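Local coordinates for protein Xaa-Pro dipeptidase (PDB 1WY2) that probably splits dipeptides that carry a C-terminal proline behind a nonpolar residue, as a homodimeric metallopeptidase of the M24B family with two metal ions per subunit, at residues 140-145 with 213-218; 245-250 with 266-271. All coordinates share one frame; numbering follows the deposited sequence.

Interaction 1 of 2, residues 140-145 with 213-218; sequences CEIADK and LGALYQ
Ile142 and Ala143, neighbours on one helix, meet Leu213, Ala215 and Tyr217 of the end of strand 208-217 through apolar contacts alone; no hydrogen bond passes between 140-145 and 213-218. Ile142 uses both its branches. Ile142 CG2, anti to the backbone N, lies 3.8 Å from Ala215 CB, while the longer arm runs out beside the backbone N (chi1 -67°) and ends with Ile142 CD1 3.6 Å from Tyr217 CD1. That methyl comes obliquely to the ring, and the two side chains cross at about a right angle. At the other end of the contact is Leu213, whose CD1 sits 4.0 Å from Ala143 CB and 3.6 Å from Ala143 O, a van der Waals contact of a methyl with a backbone carbonyl. The CA atoms come nearest at Gly214 and Ala143, 5.3 Å apart.

Ser222 of strand 220-229 bonds the amide of Ala215 through OG and also touches Ala143. Strand 208-217, which carries metal ligand Asp212 next to Leu213, lies against helix 130-153 in the metallopeptidase domain, with Met171 of helix 160-173 packed on both Ile142 and Ala215.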
loop_
_atom_site.group_PDB
_atom_site.type_symbol
_atom_site.label_atom_id
_atom_site.label_comp_id
_atom_site.label_asym_id
_atom_site.label_seq_id
_atom_site.Cartn_x
_atom_site.Cartn_y
_atom_site.Cartn_z
ATOM N N CYS A 140 12.145 0.114 15.780
ATOM C CA CYS A 140 13.450 -0.420 15.417
ATOM C C CYS A 140 13.818 -1.579 16.338
ATOM O O CYS A 140 14.511 -2.508 15.928
ATOM C CB CYS A 140 14.518 0.677 15.495
ATOM S SG CYS A 140 14.401 1.925 14.182
ATOM N N GLU A 141 13.354 -1.522 17.583
ATOM C CA GLU A 141 13.630 -2.588 18.543
ATOM C C GLU A 141 12.916 -3.850 18.063
ATOM O O GLU A 141 13.450 -4.955 18.147
ATOM C CB GLU A 141 13.116 -2.201 19.933
ATOM C CG GLU A 141 13.524 -3.164 21.035
ATOM C CD GLU A 141 12.905 -2.812 22.375
ATOM O OE1 GLU A 141 11.705 -3.097 22.572
ATOM O OE2 GLU A 141 13.619 -2.242 23.228
ATOM N N ILE A 142 11.698 -3.669 17.560
ATOM C CA ILE A 142 10.905 -4.775 17.042
ATOM C C ILE A 142 11.572 -5.324 15.777
ATOM O O ILE A 142 11.598 -6.537 15.555
ATOM C CB ILE A 142 9.460 -4.316 16.720
ATOM C CG1 ILE A 142 8.736 -3.961 18.022
ATOM C CG2 ILE A 142 8.705 -5.410 15.965
ATOM C CD1 ILE A 142 7.340 -3.424 17.828
ATOM N N ALA A 143 12.120 -4.431 14.958
ATOM C CA ALA A 143 12.788 -4.853 13.727
ATOM C C ALA A 143 14.049 -5.642 14.077
ATOM O O ALA A 143 14.358 -6.643 13.432
ATOM C CB ALA A 143 13.144 -3.635 12.870
ATOM N N ASP A 144 14.778 -5.186 15.096
ATOM C CA ASP A 144 15.991 -5.886 15.528
ATOM C C ASP A 144 15.638 -7.309 15.954
ATOM O O ASP A 144 16.336 -8.263 15.612
ATOM C CB ASP A 144 16.664 -5.160 16.703
ATOM C CG ASP A 144 17.551 -4.008 16.259
ATOM O OD1 ASP A 144 18.244 -4.146 15.226
ATOM O OD2 ASP A 144 17.572 -2.970 16.956
ATOM N N LYS A 145 14.552 -7.448 16.707
ATOM C CA LYS A 145 14.120 -8.766 17.163
ATOM C C LYS A 145 13.764 -9.653 15.978
ATOM O O LYS A 145 14.023 -10.858 15.988
ATOM C CB LYS A 145 12.911 -8.642 18.094
ATOM C CG LYS A 145 13.246 -8.085 19.465
ATOM C CD LYS A 145 12.008 -7.989 20.335
ATOM C CE LYS A 145 12.373 -7.526 21.737
ATOM N NZ LYS A 145 11.171 -7.436 22.614
ATOM N N LEU A 213 13.903 -5.816 6.411
ATOM C CA LEU A 213 12.550 -5.798 6.944
ATOM C C LEU A 213 12.331 -4.579 7.821
ATOM O O LEU A 213 13.260 -3.816 8.102
ATOM C CB LEU A 213 12.300 -7.088 7.748
ATOM C CG LEU A 213 13.237 -7.390 8.926
ATOM C CD1 LEU A 213 12.798 -6.607 10.153
ATOM C CD2 LEU A 213 13.221 -8.887 9.234
ATOM N N GLY A 214 11.091 -4.392 8.253
ATOM C CA GLY A 214 10.791 -3.258 9.103
ATOM C C GLY A 214 9.425 -3.424 9.729
ATOM O O GLY A 214 8.602 -4.196 9.244
ATOM N N ALA A 215 9.179 -2.700 10.810
ATOM C CA ALA A 215 7.895 -2.789 11.478
ATOM C C ALA A 215 7.179 -1.450 11.489
ATOM O O ALA A 215 7.810 -0.402 11.635
ATOM C CB ALA A 215 8.089 -3.279 12.912
ATOM N N LEU A 216 5.864 -1.496 11.310
ATOM C CA LEU A 216 5.031 -0.302 11.381
ATOM C C LEU A 216 4.512 -0.444 12.807
ATOM O O LEU A 216 3.835 -1.421 13.126
ATOM C CB LEU A 216 3.872 -0.378 10.385
ATOM C CG LEU A 216 2.809 0.719 10.530
ATOM C CD1 LEU A 216 3.449 2.092 10.371
ATOM C CD2 LEU A 216 1.714 0.517 9.493
ATOM N N TYR A 217 4.854 0.511 13.661
ATOM C CA TYR A 217 4.468 0.466 15.065
ATOM C C TYR A 217 3.887 1.802 15.490
ATOM O O TYR A 217 4.555 2.833 15.411
ATOM C CB TYR A 217 5.701 0.147 15.913
ATOM C CG TYR A 217 5.472 0.153 17.410
ATOM C CD1 TYR A 217 4.828 -0.907 18.042
ATOM C CD2 TYR A 217 5.932 1.209 18.196
ATOM C CE1 TYR A 217 4.653 -0.921 19.428
ATOM C CE2 TYR A 217 5.762 1.207 19.578
ATOM C CZ TYR A 217 5.125 0.139 20.187
ATOM O OH TYR A 217 4.968 0.132 21.556
ATOM N N GLN A 218 2.640 1.773 15.944
ATOM C CA GLN A 218 1.967 2.979 16.385
ATOM C C GLN A 218 2.164 4.130 15.397
ATOM O O GLN A 218 2.527 5.248 15.771
ATOM C CB GLN A 218 2.443 3.340 17.799
ATOM C CG GLN A 218 1.844 2.406 18.857
ATOM C CD GLN A 218 2.461 2.549 20.240
ATOM O OE1 GLN A 218 2.762 3.651 20.693
ATOM N NE2 GLN A 218 2.630 1.424 20.926
#

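Interaction 2 of 2, residues 245-250 with 266-271; sequences LEAQKK and SIARNI
In Ile271 the first torsion (chi1 -74°) sets CG1 beside the backbone N and CG2 anti to it, which sends two methyls to separate places on helix 235-254. Ile271 CG2 reaches Ala247 CB at 4.0 Å, and Ile271 CD1, at the end of the other branch, comes within 3.6 Å of Lys250 CB. Lys250 starts with CG anti to its backbone N, then bends at chi2 (64°); its first methylenes lie against both isoleucines, and its ammonium end leads away from the partner helix. Lys250 CG is 3.5 Å from Ile267 CG2, the two side chains crossing at a slant, whereas Lys250 and Ile271 cross at about a right angle.

On the buried side of these longer side chains, the backbones come near at a pair of alanines. Ala247 CB stands 4.2 Å from Ala268 CB, and the CA atoms of Ala247 and Ala268 are 4.7 Å apart. With side chains this small, the antiparallel segments, inclined at 159°, approach to 8.5 Å between axes. Glu246 adds a marginal contact of its carboxylate with Ile271 CG2, but its OE1 is hydrogen-bonded to the hydroxyl of Tyr275. With an alanine at Ile271, both methyl contacts would go, which would probably open a gap beside Ala247 and leave the methylenes of Lys250 with less to pack on.

Nothing polar bonds one segment to the other, so the helical hairpin is held here by dispersion, with the alanines buried and the isoleucines only partly so, and with the lysine contributing its methylenes while its charge stays at the exposed margin.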
loop_
_atom_site.group_PDB
_atom_site.type_symbol
_atom_site.label_atom_id
_atom_site.label_comp_id
_atom_site.label_asym_id
_atom_site.label_seq_id
_atom_site.Cartn_x
_atom_site.Cartn_y
_atom_site.Cartn_z
ATOM N N LEU A 245 30.490 -3.213 4.505
ATOM C CA LEU A 245 30.579 -2.942 5.939
ATOM C C LEU A 245 31.408 -1.687 6.195
ATOM O O LEU A 245 31.048 -0.845 7.018
ATOM C CB LEU A 245 31.221 -4.129 6.664
ATOM C CG LEU A 245 31.396 -3.982 8.179
ATOM C CD1 LEU A 245 30.027 -3.895 8.850
ATOM C CD2 LEU A 245 32.178 -5.167 8.719
ATOM N N GLU A 246 32.525 -1.567 5.488
ATOM C CA GLU A 246 33.402 -0.413 5.648
ATOM C C GLU A 246 32.683 0.873 5.244
ATOM O O GLU A 246 32.746 1.882 5.947
ATOM C CB GLU A 246 34.652 -0.582 4.790
ATOM C CG GLU A 246 35.663 0.543 4.939
ATOM C CD GLU A 246 36.753 0.480 3.888
ATOM O OE1 GLU A 246 37.020 -0.627 3.373
ATOM O OE2 GLU A 246 37.350 1.535 3.584
ATOM N N ALA A 247 32.004 0.826 4.103
ATOM C CA ALA A 247 31.275 1.982 3.595
ATOM C C ALA A 247 30.128 2.378 4.522
ATOM O O ALA A 247 29.913 3.560 4.777
ATOM C CB ALA A 247 30.736 1.683 2.196
ATOM N N GLN A 248 29.395 1.390 5.028
ATOM C CA GLN A 248 28.269 1.673 5.913
ATOM C C GLN A 248 28.766 2.298 7.215
ATOM O O GLN A 248 28.219 3.296 7.682
ATOM C CB GLN A 248 27.487 0.384 6.198
ATOM C CG GLN A 248 26.035 0.590 6.659
ATOM C CD GLN A 248 25.889 0.693 8.167
ATOM O OE1 GLN A 248 26.842 0.484 8.911
ATOM N NE2 GLN A 248 24.682 0.999 8.623
ATOM N N LYS A 249 29.810 1.715 7.795
ATOM C CA LYS A 249 30.357 2.238 9.044
ATOM C C LYS A 249 30.858 3.668 8.887
ATOM O O LYS A 249 30.596 4.522 9.737
ATOM C CB LYS A 249 31.499 1.349 9.540
ATOM C CG LYS A 249 31.044 0.043 10.163
ATOM C CD LYS A 249 32.237 -0.780 10.632
ATOM C CE LYS A 249 33.080 -0.009 11.641
ATOM N NZ LYS A 249 34.314 -0.755 12.022
ATOM N N LYS A 250 31.574 3.928 7.797
ATOM C CA LYS A 250 32.113 5.259 7.541
ATOM C C LYS A 250 30.988 6.278 7.360
ATOM O O LYS A 250 31.059 7.388 7.888
ATOM C CB LYS A 250 33.001 5.238 6.294
ATOM C CG LYS A 250 33.727 6.551 6.020
ATOM C CD LYS A 250 34.702 6.883 7.139
ATOM C CE LYS A 250 35.478 8.154 6.836
ATOM N NZ LYS A 250 36.447 8.475 7.920
ATOM N N SER A 266 28.065 10.480 -0.997
ATOM C CA SER A 266 29.402 10.401 -1.582
ATOM C C SER A 266 30.423 9.688 -0.701
ATOM O O SER A 266 31.342 9.046 -1.209
ATOM C CB SER A 266 29.914 11.803 -1.920
ATOM O OG SER A 266 29.137 12.392 -2.950
ATOM N N ILE A 267 30.273 9.799 0.615
ATOM C CA ILE A 267 31.207 9.140 1.523
ATOM C C ILE A 267 31.202 7.634 1.279
ATOM O O ILE A 267 32.253 7.008 1.129
ATOM C CB ILE A 267 30.844 9.404 3.005
ATOM C CG1 ILE A 267 31.035 10.888 3.340
ATOM C CG2 ILE A 267 31.704 8.534 3.913
ATOM C CD1 ILE A 267 32.454 11.380 3.195
ATOM N N ALA A 268 30.007 7.053 1.236
ATOM C CA ALA A 268 29.872 5.624 1.008
ATOM C C ALA A 268 30.154 5.251 -0.443
ATOM O O ALA A 268 30.832 4.259 -0.719
ATOM C CB ALA A 268 28.468 5.169 1.395
ATOM N N ARG A 269 29.640 6.054 -1.369
ATOM C CA ARG A 269 29.807 5.774 -2.790
ATOM C C ARG A 269 31.260 5.832 -3.245
ATOM O O ARG A 269 31.688 5.002 -4.045
ATOM C CB ARG A 269 28.956 6.736 -3.625
ATOM C CG ARG A 269 28.743 6.280 -5.068
ATOM C CD ARG A 269 27.637 7.086 -5.734
ATOM N NE ARG A 269 26.384 6.987 -4.986
ATOM C CZ ARG A 269 25.542 5.958 -5.053
ATOM N NH1 ARG A 269 25.802 4.927 -5.848
ATOM N NH2 ARG A 269 24.447 5.952 -4.303
ATOM N N ASN A 270 32.020 6.797 -2.734
ATOM C CA ASN A 270 33.426 6.917 -3.116
ATOM C C ASN A 270 34.245 5.722 -2.633
ATOM O O ASN A 270 35.168 5.279 -3.317
ATOM C CB ASN A 270 34.030 8.220 -2.576
ATOM C CG ASN A 270 33.493 9.453 -3.288
ATOM O OD1 ASN A 270 33.040 9.378 -4.431
ATOM N ND2 ASN A 270 33.557 10.598 -2.619
ATOM N N ILE A 271 33.906 5.204 -1.456
ATOM C CA ILE A 271 34.600 4.049 -0.897
ATOM C C ILE A 271 34.377 2.836 -1.793
ATOM O O ILE A 271 35.326 2.144 -2.171
ATOM C CB ILE A 271 34.096 3.731 0.534
ATOM C CG1 ILE A 271 34.654 4.765 1.515
ATOM C CG2 ILE A 271 34.503 2.321 0.942
ATOM C CD1 ILE A 271 34.093 4.659 2.916
#

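Overall arrangement
Both contacts belong to the metallopeptidase domain and come in series along the chain, interaction 1 closing before interaction 2 opens. Their centres lie 25 Å apart, and their nearest atoms about 11 Å apart. Interaction 1 sets helix 130-153 against strand 208-217, close to the metal centre: Gly214, measured at its CA, is about 7 Å from a bound zinc ion. Interaction 2 pairs helices 235-254 and 261-274 farther out, with the side chain of Ala268 about 14 Å from zinc. Strand 220-229, which carries Asp223, follows strand 208-217 and leads on to helix 235-254. One contact thus lies beside the dinuclear site, the other in the outer helical layer of the M24 pita-bread fold.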